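Local coordinates for protein lipolytic enzyme, G-D-S-L family (Bacteroides thetaiotaomicron, PDB 7BR2) that metabolizes the drug diltiazem as a gut microbial serine esterase of the SGNH (GDSL) hydrolase family, at residues E303-Y314 with W326-L337. Sequence-based numbering, arbitrary orientation.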
loop_
_atom_site.group_PDB
_atom_site.type_symbol
_atom_site.label_atom_id
_atom_site.label_comp_id
_atom_site.label_asym_id
_atom_site.label_seq_id
_atom_site.Cartn_x
_atom_site.Cartn_y
_atom_site.Cartn_z
ATOM N N GLU A 303 15.955 -9.182 7.288
ATOM C CA GLU A 303 16.635 -8.857 8.539
ATOM C C GLU A 303 17.600 -10.011 8.807
ATOM O O GLU A 303 17.289 -10.966 9.530
ATOM C CB GLU A 303 15.614 -8.665 9.689
ATOM C CG GLU A 303 16.224 -8.201 10.999
ATOM C CD GLU A 303 15.229 -8.176 12.160
ATOM O OE1 GLU A 303 14.082 -8.661 12.010
ATOM O OE2 GLU A 303 15.605 -7.656 13.234
ATOM N N LEU A 304 18.789 -9.922 8.214
ATOM C CA LEU A 304 19.656 -11.088 8.078
ATOM C C LEU A 304 20.534 -11.276 9.309
ATOM O O LEU A 304 21.243 -10.353 9.725
ATOM C CB LEU A 304 20.521 -10.971 6.824
ATOM C CG LEU A 304 21.133 -12.312 6.398
ATOM C CD1 LEU A 304 20.078 -13.292 5.863
ATOM C CD2 LEU A 304 22.242 -12.102 5.375
ATOM N N LEU A 305 20.485 -12.470 9.889
ATOM C CA LEU A 305 21.394 -12.849 10.964
ATOM C C LEU A 305 22.359 -13.919 10.457
ATOM O O LEU A 305 21.940 -15.033 10.107
ATOM C CB LEU A 305 20.632 -13.338 12.194
ATOM C CG LEU A 305 21.513 -14.016 13.247
ATOM C CD1 LEU A 305 22.531 -13.045 13.834
ATOM C CD2 LEU A 305 20.644 -14.618 14.357
ATOM N N LYS A 306 23.644 -13.577 10.423
ATOM C CA LYS A 306 24.703 -14.479 9.988
ATOM C C LYS A 306 25.684 -14.650 11.135
ATOM O O LYS A 306 26.285 -13.672 11.595
ATOM C CB LYS A 306 25.423 -13.939 8.743
ATOM C CG LYS A 306 26.249 -14.991 8.021
ATOM C CD LYS A 306 27.055 -14.418 6.880
ATOM C CE LYS A 306 26.175 -14.132 5.678
ATOM N NZ LYS A 306 26.812 -13.115 4.805
ATOM N N VAL A 307 25.881 -15.893 11.562
ATOM C CA VAL A 307 26.815 -16.225 12.628
ATOM C C VAL A 307 27.749 -17.270 12.038
ATOM O O VAL A 307 27.388 -18.445 11.917
ATOM C CB VAL A 307 26.117 -16.762 13.878
ATOM C CG1 VAL A 307 27.121 -16.968 15.007
ATOM C CG2 VAL A 307 24.979 -15.842 14.285
ATOM N N THR A 308 28.946 -16.856 11.661
ATOM C CA THR A 308 29.956 -17.781 11.158
ATOM C C THR A 308 30.876 -18.089 12.325
ATOM O O THR A 308 31.563 -17.192 12.814
ATOM C CB THR A 308 30.758 -17.182 10.006
ATOM O OG1 THR A 308 31.544 -16.106 10.522
ATOM C CG2 THR A 308 29.832 -16.636 8.929
ATOM N N GLY A 309 31.032 -19.362 12.631
ATOM C CA GLY A 309 31.718 -19.807 13.822
ATOM C C GLY A 309 31.369 -21.253 14.042
ATOM O O GLY A 309 31.036 -21.946 13.084
ATOM N N LEU A 310 31.474 -21.731 15.278
ATOM C CA LEU A 310 31.312 -23.158 15.548
ATOM C C LEU A 310 30.036 -23.747 14.981
ATOM O O LEU A 310 29.079 -23.009 14.692
ATOM C CB LEU A 310 31.366 -23.401 17.047
ATOM C CG LEU A 310 32.726 -23.219 17.707
ATOM C CD1 LEU A 310 32.497 -23.824 19.049
ATOM C CD2 LEU A 310 33.934 -23.897 16.993
ATOM N N LYS A 311 30.017 -25.064 14.803
ATOM C CA LYS A 311 28.968 -25.722 14.051
ATOM C C LYS A 311 28.287 -26.776 14.935
ATOM O O LYS A 311 28.638 -26.978 16.102
ATOM C CB LYS A 311 29.550 -26.340 12.770
ATOM C CG LYS A 311 30.447 -25.387 11.946
ATOM C CD LYS A 311 29.688 -24.632 10.841
ATOM C CE LYS A 311 30.521 -23.499 10.248
ATOM N NZ LYS A 311 30.089 -23.181 8.850
ATOM N N GLY A 312 27.297 -27.438 14.358
ATOM C CA GLY A 312 26.372 -28.242 15.120
ATOM C C GLY A 312 24.985 -27.653 14.986
ATOM O O GLY A 312 24.724 -26.890 14.049
ATOM N N GLN A 313 24.081 -27.993 15.900
ATOM C CA GLN A 313 22.737 -27.428 15.886
ATOM C C GLN A 313 22.496 -26.520 17.082
ATOM O O GLN A 313 22.863 -26.848 18.220
ATOM C CB GLN A 313 21.655 -28.499 15.793
ATOM C CG GLN A 313 21.515 -28.938 14.354
ATOM C CD GLN A 313 20.428 -29.944 14.153
ATOM O OE1 GLN A 313 19.256 -29.595 14.034
ATOM N NE2 GLN A 313 20.812 -31.220 14.105
ATOM N N TYR A 314 21.894 -25.371 16.798
ATOM C CA TYR A 314 21.647 -24.359 17.796
ATOM C C TYR A 314 20.173 -23.981 17.785
ATOM O O TYR A 314 19.464 -24.117 16.775
ATOM C CB TYR A 314 22.530 -23.105 17.553
ATOM C CG TYR A 314 24.035 -23.326 17.742
ATOM C CD1 TYR A 314 24.786 -23.986 16.780
ATOM C CD2 TYR A 314 24.699 -22.872 18.882
ATOM C CE1 TYR A 314 26.153 -24.194 16.943
ATOM C CE2 TYR A 314 26.073 -23.079 19.052
ATOM C CZ TYR A 314 26.787 -23.744 18.077
ATOM O OH TYR A 314 28.140 -23.957 18.227
ATOM N N TRP A 326 18.252 -24.269 14.097
ATOM C CA TRP A 326 18.968 -24.265 12.834
ATOM C C TRP A 326 20.299 -24.983 13.009
ATOM O O TRP A 326 20.884 -24.992 14.098
ATOM C CB TRP A 326 19.238 -22.837 12.331
ATOM C CG TRP A 326 18.072 -22.098 11.704
ATOM C CD1 TRP A 326 17.775 -22.005 10.372
ATOM C CD2 TRP A 326 17.072 -21.331 12.387
ATOM N NE1 TRP A 326 16.651 -21.235 10.186
ATOM C CE2 TRP A 326 16.200 -20.812 11.409
ATOM C CE3 TRP A 326 16.825 -21.040 13.733
ATOM C CZ2 TRP A 326 15.104 -20.019 11.735
ATOM C CZ3 TRP A 326 15.739 -20.253 14.052
ATOM C CH2 TRP A 326 14.893 -19.751 13.061
ATOM N N ASP A 327 20.789 -25.559 11.921
ATOM C CA ASP A 327 22.178 -25.977 11.893
ATOM C C ASP A 327 23.077 -24.789 11.588
ATOM O O ASP A 327 22.701 -23.869 10.854
ATOM C CB ASP A 327 22.419 -27.076 10.870
ATOM C CG ASP A 327 23.830 -27.596 10.940
ATOM O OD1 ASP A 327 24.730 -26.925 10.389
ATOM O OD2 ASP A 327 24.051 -28.636 11.599
ATOM N N ALA A 328 24.281 -24.818 12.161
ATOM C CA ALA A 328 25.192 -23.694 11.996
ATOM C C ALA A 328 25.658 -23.500 10.562
ATOM O O ALA A 328 26.204 -22.436 10.255
ATOM C CB ALA A 328 26.400 -23.854 12.910
ATOM N N ALA A 329 25.453 -24.474 9.677
ATOM C CA ALA A 329 25.647 -24.206 8.258
ATOM C C ALA A 329 24.653 -23.154 7.774
ATOM O O ALA A 329 25.024 -22.202 7.075
ATOM C CB ALA A 329 25.515 -25.499 7.452
ATOM N N ASP A 330 23.379 -23.301 8.162
ATOM C CA ASP A 330 22.375 -22.286 7.850
ATOM C C ASP A 330 22.726 -20.947 8.489
ATOM O O ASP A 330 22.645 -19.898 7.836
ATOM C CB ASP A 330 20.999 -22.749 8.326
ATOM C CG ASP A 330 20.448 -23.887 7.498
ATOM O OD1 ASP A 330 20.653 -23.870 6.265
ATOM O OD2 ASP A 330 19.825 -24.803 8.083
ATOM N N LEU A 331 23.137 -20.967 9.759
ATOM C CA LEU A 331 23.487 -19.727 10.443
ATOM C C LEU A 331 24.647 -19.018 9.747
ATOM O O LEU A 331 24.645 -17.787 9.615
ATOM C CB LEU A 331 23.814 -20.024 11.906
ATOM C CG LEU A 331 22.630 -20.545 12.723
ATOM C CD1 LEU A 331 23.026 -20.981 14.130
ATOM C CD2 LEU A 331 21.569 -19.471 12.789
ATOM N N ALA A 332 25.640 -19.778 9.278
ATOM C CA ALA A 332 26.754 -19.177 8.551
ATOM C C ALA A 332 26.313 -18.706 7.173
ATOM O O ALA A 332 26.925 -17.801 6.596
ATOM C CB ALA A 332 27.917 -20.172 8.440
ATOM N N LYS A 333 25.255 -19.307 6.635
ATOM C CA LYS A 333 24.693 -18.824 5.383
ATOM C C LYS A 333 23.966 -17.502 5.605
ATOM O O LYS A 333 24.045 -16.590 4.776
ATOM C CB LYS A 333 23.702 -19.867 4.873
ATOM C CG LYS A 333 23.490 -19.971 3.398
ATOM C CD LYS A 333 23.571 -21.459 3.051
ATOM C CE LYS A 333 24.290 -21.716 1.741
ATOM N NZ LYS A 333 25.089 -20.527 1.318
ATOM N N GLY A 334 23.294 -17.375 6.752
ATOM C CA GLY A 334 22.477 -16.231 7.107
ATOM C C GLY A 334 21.011 -16.630 7.137
ATOM O O GLY A 334 20.517 -17.218 6.171
ATOM N N ILE A 335 20.293 -16.314 8.208
ATOM C CA ILE A 335 18.858 -16.575 8.278
ATOM C C ILE A 335 18.118 -15.241 8.344
ATOM O O ILE A 335 18.646 -14.232 8.833
ATOM C CB ILE A 335 18.479 -17.478 9.465
ATOM C CG1 ILE A 335 18.954 -16.865 10.776
ATOM C CG2 ILE A 335 19.057 -18.876 9.279
ATOM C CD1 ILE A 335 18.401 -17.572 11.974
ATOM N N ASN A 336 16.907 -15.222 7.790
ATOM C CA ASN A 336 16.098 -14.006 7.745
ATOM C C ASN A 336 15.225 -13.927 8.996
ATOM O O ASN A 336 14.254 -14.680 9.140
ATOM C CB ASN A 336 15.246 -13.969 6.480
ATOM C CG ASN A 336 14.533 -12.652 6.309
ATOM O OD1 ASN A 336 14.762 -11.709 7.078
ATOM N ND2 ASN A 336 13.700 -12.557 5.275
ATOM N N LEU A 337 15.579 -13.030 9.917
ATOM C CA LEU A 337 14.746 -12.855 11.103
ATOM C C LEU A 337 13.374 -12.270 10.755
ATOM O O LEU A 337 12.404 -12.514 11.475
ATOM C CB LEU A 337 15.453 -11.973 12.128
ATOM C CG LEU A 337 16.751 -12.529 12.706
ATOM C CD1 LEU A 337 17.287 -11.575 13.757
ATOM C CD2 LEU A 337 16.511 -13.919 13.276
HETATM O O HOH W 1 11.854 -10.259 12.707
HETATM O O HOH W 2 28.359 -20.820 11.582
#
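Leu305 and Ile335 exchange two backbone hydrogen bonds as an antiparallel hydrogen-bonded pair, Leu305 N to Ile335 O and Ile335 N to Leu305 O, both 2.8 Å. On their apolar face, Leu305 CB lies 4.0 Å from Leu337 CG. At the N-terminal end of strand 303-308, Asn336, with CG anti to the backbone N (chi1 -173°), accepts from Glu303 N at 2.8 Å through OD1, which also takes Ala338 N. Leu337 N returns a bond to Glu303 O; the Glu303 carboxylate reaches on to Tyr265 and Gln345. Farther along, Val307 N approaches Leu331 O from above the carbonyl plane at 3.0 Å, tying the strand to the helix. Packing is close where Ala328 CB sits 3.3 Å from Leu310 O and meets the Tyr314 ring obliquely. The solvent-exposed part is looser: Lys311, Gln313 and Ala329 are exposed, and the Lys311 side chain only grazes Ala328 CB with its CB and CD, both 4.0 Å away. Asp327 is the N-cap of helix 328-333; its OD1 takes the Ala329 N-H almost straight (2.7 Å, 176°), while Ala328 N binds Gly312 O. An alanine at Asp327 is likely to leave Ala329 N without its capping acceptor and fray the first helical turn. Ile335 CD1 covers one face of the Trp326 indole. Helix 328-333 follows strand 321-327 of the antiparallel sheet, where Tyr314 pairs with Trp326, and leads into edge strand 335-336 of the mixed sheet, beside 303-308 and then 232-237; Leu447 of strand 443-449 packs against Val307, Tyr314 and Leu331.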